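Local coordinates for vascular protein tyrosine phosphatase 1 (Rattus norvegicus, PDB 3I36), which probably removes phosphate from phosphotyrosine in proteins, as the catalytic domain of a membrane-spanning receptor-type tyrosine phosphatase, at residues C146-R151 against V248-T253; E155-S160 against L241-A246; T206-P209 against V213-T216. All coordinates share one frame; numbering follows the deposited sequence.

Contact 1. Residues C146-R151 against V248-T253; sequences CVEQGR and VGRTGT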
# COMPACT_ATOMS: atom_id res chain seq x y z
N CYS A 146 11.22 9.76 1.40
CA CYS A 146 12.10 9.09 2.35
C CYS A 146 12.19 9.85 3.65
O CYS A 146 12.35 9.26 4.71
CB CYS A 146 13.50 8.95 1.76
SG CYS A 146 13.54 7.79 0.42
N VAL A 147 12.12 11.17 3.55
CA VAL A 147 12.19 12.02 4.71
C VAL A 147 11.03 13.00 4.68
O VAL A 147 10.79 13.67 3.68
CB VAL A 147 13.51 12.80 4.75
CG1 VAL A 147 13.46 13.89 5.81
CG2 VAL A 147 14.67 11.84 4.98
N GLU A 148 10.29 13.07 5.78
CA GLU A 148 9.14 13.97 5.88
C GLU A 148 9.16 14.73 7.20
O GLU A 148 8.96 14.16 8.27
CB GLU A 148 7.84 13.18 5.74
CG GLU A 148 7.67 12.48 4.41
CD GLU A 148 6.22 12.22 4.06
OE1 GLU A 148 5.36 12.33 4.96
OE2 GLU A 148 5.94 11.91 2.88
N GLN A 149 9.49 16.02 7.11
CA GLN A 149 9.55 16.88 8.28
C GLN A 149 10.76 16.44 9.02
O GLN A 149 10.75 16.06 10.13
CB GLN A 149 8.36 16.65 9.11
CG GLN A 149 8.02 15.23 9.20
CD GLN A 149 6.93 15.01 10.17
OE1 GLN A 149 5.75 15.13 9.85
NE2 GLN A 149 7.31 14.76 11.40
N GLY A 150 11.81 16.39 8.28
CA GLY A 150 13.13 16.23 8.85
C GLY A 150 13.32 14.88 9.52
O GLY A 150 14.25 14.69 10.30
N ARG A 151 12.42 13.95 9.21
CA ARG A 151 12.48 12.61 9.79
C ARG A 151 12.48 11.54 8.70
O ARG A 151 11.80 11.68 7.68
CB ARG A 151 11.32 12.39 10.75
N VAL A 248 0.55 1.57 6.31
CA VAL A 248 -0.84 1.39 6.72
C VAL A 248 -1.75 2.53 6.33
O VAL A 248 -2.86 2.30 5.85
CB VAL A 248 -0.97 1.06 8.23
CG1 VAL A 248 -0.13 -0.15 8.58
CG2 VAL A 248 -0.58 2.27 9.09
N GLY A 249 -1.30 3.77 6.53
CA GLY A 249 -2.18 4.90 6.32
C GLY A 249 -2.35 5.22 4.85
O GLY A 249 -3.36 4.89 4.23
N ARG A 250 -1.37 5.92 4.29
CA ARG A 250 -1.41 6.23 2.87
C ARG A 250 -1.55 4.96 2.05
O ARG A 250 -2.29 4.91 1.07
CB ARG A 250 -0.12 6.94 2.50
CG ARG A 250 0.02 8.26 3.19
CD ARG A 250 1.32 8.91 2.83
NE ARG A 250 1.58 10.03 3.73
CZ ARG A 250 2.66 10.79 3.68
NH1 ARG A 250 2.83 11.80 4.54
NH2 ARG A 250 3.57 10.55 2.76
N THR A 251 -0.85 3.93 2.49
CA THR A 251 -0.87 2.65 1.80
C THR A 251 -2.27 2.09 1.76
O THR A 251 -2.76 1.69 0.71
CB THR A 251 0.08 1.67 2.49
OG1 THR A 251 1.42 2.07 2.20
CG2 THR A 251 -0.15 0.24 2.01
N GLY A 252 -2.93 2.07 2.92
CA GLY A 252 -4.28 1.54 2.99
C GLY A 252 -5.22 2.40 2.18
O GLY A 252 -6.14 1.90 1.54
N THR A 253 -4.99 3.70 2.22
CA THR A 253 -5.82 4.62 1.46
C THR A 253 -5.69 4.33 -0.03
O THR A 253 -6.68 4.20 -0.74
CB THR A 253 -5.45 6.08 1.78
OG1 THR A 253 -5.62 6.29 3.18
CG2 THR A 253 -6.33 7.06 1.02
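Glu148 and Arg250 meet from opposite directions in a two-pronged salt bridge. Each carboxylate oxygen takes one terminal nitrogen of the guanidinium. NH1 of Arg250 lies 2.6 Å from OE1 of Glu148 and comes in on its syn lone pair, with the N-H bent to 140°. NH2 of Arg250 reaches OE2 of Glu148 at 2.7 Å along a nearly straight line (169°). The two flat groups are twisted 37° apart, so the pair is not coplanar. Both side chains are extended, which lets them span the 13.4 Å between the CA atoms of Glu148 and Arg250. The carboxylate is buried, and OE2 also accepts from Lys145 N. Arg250 NH2 is bonded to Leu143 O as well. The turn beyond Glu148 is looser: Gln149 and Gly150 are exposed and poorly ordered, and Arg151 is not modelled past CB. With an alanine in place of Glu148, the guanidinium is likely to lose its anionic mate and be freer to turn. Val248 holds the N-cap position of helix 249-267, and Arg250 lies in its first turn. This is the signature arginine of the tyrosine phosphatase P-loop, a probable substrate-binding residue, held by a glutamate of the loop after strand 139-142.

Contact 2. Residues E155-S160 against L241-A246; sequences EEYWPS and LVHCSA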
# COMPACT_ATOMS: atom_id res chain seq x y z
N GLU A 155 13.87 4.19 3.93
CA GLU A 155 15.19 4.19 3.31
C GLU A 155 15.05 4.40 1.82
O GLU A 155 14.05 4.02 1.23
CB GLU A 155 15.94 2.89 3.59
CG GLU A 155 16.36 2.77 5.04
CD GLU A 155 17.18 3.97 5.47
OE1 GLU A 155 18.25 4.19 4.87
OE2 GLU A 155 16.75 4.70 6.39
N GLU A 156 16.05 5.02 1.20
CA GLU A 156 16.09 5.06 -0.24
C GLU A 156 16.59 3.70 -0.67
O GLU A 156 17.80 3.47 -0.80
CB GLU A 156 17.00 6.17 -0.74
CG GLU A 156 17.10 6.19 -2.26
CD GLU A 156 17.57 7.52 -2.78
OE1 GLU A 156 17.80 7.64 -3.99
OE2 GLU A 156 17.70 8.46 -1.96
N TYR A 157 15.66 2.78 -0.85
CA TYR A 157 16.00 1.37 -0.97
C TYR A 157 16.27 0.99 -2.40
O TYR A 157 16.55 -0.17 -2.69
CB TYR A 157 14.85 0.51 -0.45
CG TYR A 157 13.54 0.83 -1.11
CD1 TYR A 157 13.21 0.31 -2.36
CD2 TYR A 157 12.63 1.69 -0.50
CE1 TYR A 157 11.99 0.63 -2.96
CE2 TYR A 157 11.43 2.00 -1.08
CZ TYR A 157 11.11 1.47 -2.31
OH TYR A 157 9.91 1.79 -2.88
N TRP A 158 16.16 1.95 -3.30
CA TRP A 158 16.31 1.67 -4.71
C TRP A 158 17.58 2.30 -5.25
O TRP A 158 18.03 3.33 -4.73
CB TRP A 158 15.10 2.19 -5.49
CG TRP A 158 14.95 3.67 -5.44
CD1 TRP A 158 15.44 4.58 -6.33
CD2 TRP A 158 14.27 4.43 -4.43
NE1 TRP A 158 15.09 5.85 -5.95
CE2 TRP A 158 14.38 5.79 -4.79
CE3 TRP A 158 13.57 4.09 -3.26
CZ2 TRP A 158 13.82 6.81 -4.02
CZ3 TRP A 158 13.01 5.10 -2.50
CH2 TRP A 158 13.14 6.45 -2.88
N PRO A 159 18.16 1.69 -6.29
CA PRO A 159 19.42 2.21 -6.83
C PRO A 159 19.18 3.27 -7.89
O PRO A 159 18.05 3.49 -8.32
CB PRO A 159 20.04 0.97 -7.49
CG PRO A 159 18.85 0.14 -7.90
CD PRO A 159 17.73 0.44 -6.94
N SER A 160 20.26 3.93 -8.28
CA SER A 160 20.28 4.74 -9.49
C SER A 160 20.58 3.81 -10.65
O SER A 160 20.42 2.59 -10.55
CB SER A 160 21.37 5.80 -9.39
OG SER A 160 22.65 5.18 -9.34
N LEU A 241 3.26 -4.02 -4.62
CA LEU A 241 3.85 -3.77 -3.31
C LEU A 241 3.59 -2.29 -3.04
O LEU A 241 4.01 -1.43 -3.81
CB LEU A 241 5.33 -4.08 -3.32
CG LEU A 241 6.10 -3.97 -2.01
CD1 LEU A 241 7.50 -4.48 -2.25
CD2 LEU A 241 6.17 -2.54 -1.49
N VAL A 242 2.87 -2.02 -1.98
CA VAL A 242 2.52 -0.64 -1.66
C VAL A 242 3.09 -0.34 -0.31
O VAL A 242 2.98 -1.14 0.60
CB VAL A 242 1.01 -0.43 -1.62
CG1 VAL A 242 0.68 1.06 -1.39
CG2 VAL A 242 0.40 -0.91 -2.92
N HIS A 243 3.74 0.81 -0.17
CA HIS A 243 4.27 1.18 1.13
C HIS A 243 4.31 2.68 1.24
O HIS A 243 4.35 3.40 0.24
CB HIS A 243 5.67 0.62 1.34
CG HIS A 243 6.72 1.33 0.56
ND1 HIS A 243 7.39 2.43 1.05
CD2 HIS A 243 7.21 1.11 -0.68
CE1 HIS A 243 8.26 2.86 0.15
NE2 HIS A 243 8.17 2.08 -0.91
N CYS A 244 4.26 3.16 2.48
CA CYS A 244 4.56 4.54 2.78
C CYS A 244 5.61 4.41 3.86
O CYS A 244 6.64 3.78 3.65
CB CYS A 244 3.31 5.28 3.26
SG CYS A 244 2.21 4.26 4.30
N SER A 245 5.33 4.97 5.03
CA SER A 245 6.18 4.84 6.22
C SER A 245 5.92 3.50 6.90
O SER A 245 6.71 2.55 6.88
CB SER A 245 5.81 5.96 7.21
OG SER A 245 4.41 5.96 7.52
N ALA A 246 4.76 3.46 7.54
CA ALA A 246 4.34 2.29 8.28
C ALA A 246 3.66 1.27 7.36
O ALA A 246 3.50 0.10 7.70
CB ALA A 246 3.43 2.70 9.40
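The hydroxyl OH of Tyr157 is gripped by two groups, His243 NE2 and the side-chain amide of Gln202. The bond to His243 links a loop to the phosphatase signature motif, in which this histidine ends strand 240-243 just before Cys244, the probable phosphocysteine nucleophile. OH of Tyr157 lies 2.6 Å from NE2 of His243. It meets the imidazole in the ring plane. The rings themselves are tilted obliquely, with planes 70° apart and centroids separated by 5.1 Å. Tyr157 CE2 also comes to 3.5 Å from His243 CE1, so the rings touch beside the bond. Tyr157 CG sits between the backbone N and the carbonyl carbon (chi1 54°), which places OH at the imidazole edge. One face of the phenol is covered by Trp158, whose CE3 lies over the ring centre. Met142 of the neighbouring strand 139-142 packs against both Tyr157 and His243. Both residues are buried, and OH of Tyr157 and both ring nitrogens of His243 have partners. His243 is held at both ring nitrogens, which fixes its rotation. ND1 of His243 donates to Cys244 O at 3.0 Å, nearly straight at 171°, in the carbonyl plane and on a lone pair.

Contact 3. Residues T206-P209 against V213-T216; sequences TSWP and VPDT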
# COMPACT_ATOMS: atom_id res chain seq x y z
N THR A 206 5.25 11.48 -4.56
CA THR A 206 6.10 12.29 -3.71
C THR A 206 5.35 13.46 -3.11
O THR A 206 5.90 14.22 -2.31
CB THR A 206 7.26 12.87 -4.52
OG1 THR A 206 6.72 13.56 -5.65
CG2 THR A 206 8.17 11.76 -5.00
N SER A 207 4.09 13.61 -3.49
CA SER A 207 3.37 14.84 -3.20
C SER A 207 2.26 14.70 -2.17
O SER A 207 1.43 15.58 -2.03
CB SER A 207 2.82 15.45 -4.50
OG SER A 207 1.98 14.54 -5.17
N TRP A 208 2.25 13.61 -1.42
CA TRP A 208 1.33 13.54 -0.31
C TRP A 208 1.76 14.60 0.71
O TRP A 208 2.94 14.68 1.05
CB TRP A 208 1.38 12.16 0.32
CG TRP A 208 0.19 11.86 1.14
CD1 TRP A 208 -0.15 12.45 2.32
CD2 TRP A 208 -0.82 10.90 0.86
NE1 TRP A 208 -1.32 11.91 2.79
CE2 TRP A 208 -1.75 10.95 1.92
CE3 TRP A 208 -1.04 9.99 -0.19
CZ2 TRP A 208 -2.88 10.13 1.95
CZ3 TRP A 208 -2.15 9.18 -0.15
CH2 TRP A 208 -3.06 9.26 0.91
N PRO A 209 0.80 15.39 1.23
CA PRO A 209 1.22 16.48 2.12
C PRO A 209 1.91 15.93 3.36
O PRO A 209 1.62 14.82 3.77
CB PRO A 209 -0.11 17.16 2.49
CG PRO A 209 -1.08 16.74 1.41
CD PRO A 209 -0.66 15.36 1.03
N VAL A 213 -4.25 14.79 4.45
CA VAL A 213 -4.42 14.14 3.17
C VAL A 213 -4.27 15.15 2.05
O VAL A 213 -4.31 16.35 2.29
CB VAL A 213 -5.82 13.53 3.10
CG1 VAL A 213 -5.96 12.43 4.17
CG2 VAL A 213 -6.88 14.61 3.29
N PRO A 214 -4.12 14.66 0.82
CA PRO A 214 -4.06 15.60 -0.31
C PRO A 214 -5.30 16.51 -0.36
O PRO A 214 -6.40 16.09 0.00
CB PRO A 214 -4.04 14.67 -1.53
CG PRO A 214 -3.46 13.39 -1.01
CD PRO A 214 -3.98 13.26 0.39
N ASP A 215 -5.11 17.74 -0.81
CA ASP A 215 -6.21 18.70 -0.92
C ASP A 215 -7.27 18.27 -1.92
O ASP A 215 -8.45 18.58 -1.76
CB ASP A 215 -5.67 20.08 -1.32
CG ASP A 215 -4.79 20.69 -0.25
OD1 ASP A 215 -5.03 20.41 0.95
OD2 ASP A 215 -3.88 21.45 -0.61
N THR A 216 -6.84 17.55 -2.95
CA THR A 216 -7.76 17.06 -3.97
C THR A 216 -7.48 15.59 -4.17
O THR A 216 -6.46 15.08 -3.72
CB THR A 216 -7.57 17.77 -5.32
OG1 THR A 216 -6.26 17.52 -5.83
CG2 THR A 216 -7.79 19.27 -5.18
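CD of Pro214 sits over one face of the Trp208 indole. Pro214 CD is 3.8 Å from the centroid of the Trp208 six-membered ring and 22° off the ring normal. This is a CH-pi contact, offset toward the CE2 corner of that ring, where Pro214 CD comes to 3.6 Å from Trp208 CE2. The tryptophan's CG lies anti to the backbone N (chi1 -161°) and chi2 is -68°, a conformation that brings the indole alongside residues 213-214 although its CB does not point at them. Arg250 makes a cation-pi contact with the opposite indole face, nearer the pyrrole ring. At the pyrrole edge, NE1 makes a weak hydrogen bond to Gly212 O. Pro209 points its CB toward residues 213-214 and rests its ring on the Val213-Pro214 peptide. Pro209 CG is 3.4 Å from Val213 O, and Pro209 CD is 3.5 Å from Pro214 N. The CB of Val213 points away from residues 206-209, so Val213 CG1 stops 4.4 Å from Trp208 CZ2. Val213 packs instead on Gln292 and Phe295 of helix 290-305. No hydrogen bond joins the two segments; the contact is held mainly by apolar surfaces. Trp208, Pro209 and Asp210, a probable substrate-binding residue, make up the motif that names the WPD loop of tyrosine phosphatases. Here the far limb of that loop folds back onto its own tryptophan.

Overall arrangement
All three contacts lie close to the catalytic site but differ in chemistry. Contact 2 is the most buried: its hydrogen bond ties a loop to the end of strand 240-243. Contact 1 is partly buried and joins an earlier part of that loop, between strands 139-142 and 164-166, to the start of helix 249-267. Strand and helix follow one another, so contacts 1 and 2 sit at the two ends of the P-loop, one with a salt bridge, the other with a hydrogen bond between two aromatic side chains. Contact 3 lies nearer the surface, is mainly apolar, and stays within a single loop. It touches contact 1 through Trp208 and Arg250, but does not touch contact 2.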